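Local coordinates for protein farnesyl pyrophosphate synthase (Pseudomonas aeruginosa, PDB 3ZOU) that catalyses the condensation of isopentenyl diphosphate with allylic diphosphates, ending in the 15-carbon farnesyl diphosphate, with magnesium ions at its active site, at residues 152-157 with 183-188. Numbering follows the deposited sequence.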
# COMPACT_ATOMS: atom_id res chain seq x y z
N ALA A 152 -9.14 0.98 8.50
CA ALA A 152 -10.37 0.38 8.98
C ALA A 152 -10.23 -1.11 9.26
O ALA A 152 -11.20 -1.74 9.70
CB ALA A 152 -11.51 0.60 7.99
N GLY A 153 -9.05 -1.63 9.08
CA GLY A 153 -8.71 -3.05 9.27
C GLY A 153 -7.44 -3.17 10.13
O GLY A 153 -7.35 -2.64 11.26
N MET A 154 -6.41 -3.79 9.56
CA MET A 154 -5.19 -4.11 10.23
C MET A 154 -4.49 -2.89 10.89
O MET A 154 -4.12 -2.96 12.04
CB MET A 154 -4.25 -4.82 9.26
CG MET A 154 -2.92 -5.27 9.81
SD MET A 154 -1.80 -5.93 8.58
CE MET A 154 -1.26 -4.38 7.84
N VAL A 155 -4.31 -1.84 10.12
CA VAL A 155 -3.64 -0.66 10.65
C VAL A 155 -4.46 -0.05 11.75
O VAL A 155 -3.94 0.31 12.79
CB VAL A 155 -3.35 0.35 9.51
CG1 VAL A 155 -3.00 1.75 10.09
CG2 VAL A 155 -2.25 -0.13 8.65
N GLY A 156 -5.78 -0.03 11.55
CA GLY A 156 -6.73 0.36 12.63
C GLY A 156 -6.53 -0.48 13.88
O GLY A 156 -6.46 0.05 14.97
N GLY A 157 -6.41 -1.78 13.72
CA GLY A 157 -6.19 -2.61 14.89
C GLY A 157 -4.90 -2.34 15.60
O GLY A 157 -4.84 -2.44 16.83
N GLY A 183 -7.86 -10.12 12.72
CA GLY A 183 -9.04 -10.70 12.08
C GLY A 183 -9.21 -10.21 10.65
O GLY A 183 -9.54 -10.99 9.77
N ALA A 184 -9.00 -8.93 10.39
CA ALA A 184 -9.31 -8.42 9.09
C ALA A 184 -8.51 -9.15 7.99
O ALA A 184 -9.06 -9.45 6.94
CB ALA A 184 -9.05 -6.91 9.01
N LEU A 185 -7.25 -9.32 8.23
CA LEU A 185 -6.36 -9.89 7.22
C LEU A 185 -6.62 -11.40 7.12
O LEU A 185 -6.47 -11.95 6.01
CB LEU A 185 -4.92 -9.50 7.50
CG LEU A 185 -3.92 -9.98 6.46
CD1 LEU A 185 -4.16 -9.40 5.11
CD2 LEU A 185 -2.49 -9.59 6.92
N ILE A 186 -6.92 -12.06 8.25
CA ILE A 186 -7.31 -13.48 8.19
C ILE A 186 -8.55 -13.64 7.34
O ILE A 186 -8.62 -14.52 6.42
CB ILE A 186 -7.44 -14.05 9.61
CG1 ILE A 186 -6.05 -14.21 10.20
CG2 ILE A 186 -8.25 -15.35 9.62
CD1 ILE A 186 -6.06 -14.35 11.67
N GLU A 187 -9.53 -12.80 7.55
CA GLU A 187 -10.78 -12.80 6.82
C GLU A 187 -10.51 -12.55 5.34
O GLU A 187 -11.04 -13.18 4.44
CB GLU A 187 -11.86 -11.87 7.42
CG GLU A 187 -12.29 -12.34 8.79
CD GLU A 187 -12.68 -11.28 9.79
OE1 GLU A 187 -13.27 -10.29 9.33
OE2 GLU A 187 -12.41 -11.51 11.03
N ALA A 188 -9.63 -11.61 5.05
CA ALA A 188 -9.29 -11.30 3.66
C ALA A 188 -8.57 -12.42 2.96
O ALA A 188 -8.73 -12.60 1.77
CB ALA A 188 -8.38 -10.01 3.63
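Met154 and Leu185 run alongside each other in the same direction, with SD of Met154 4.1 Å from CD2 of Leu185. Each has CG anti to its own backbone N (chi1 -179° in Met154, -177° in Leu185), which sets CG beside the residue's own carbonyl carbon. Met154 stays extended through chi2 and then bends at chi3 (77°). Beside this pair, Ala184 directs its methyl at the backbone of the other segment. CB of Ala184 lies 3.9 Å from CA of Gly153 and 4.1 Å from N of Met154. Gly153 has no side chain, so its CA can sit 5.4 Å from CA of Ala184, the closest CA approach of the two segments. The contact joins the start of helix 154-163 to the middle of helix 171-196, in the largely helical fold of the polyprenyl synthetases. Gly153 is the N-cap residue of helix 154-163, and its O accepts a 2.8 Å hydrogen bond from N of Gly157. Met154 also rests on Ile76, Tyr79 and Ser80 of helix 67-85. The start of helix 154-163 lines the geranyl diphosphate pocket through Val155, with the Met154 side chain about 4 Å from the ligand. Val155 also touches Leu112 of the second subunit. Leu185 packs on Leu145 and Arg48.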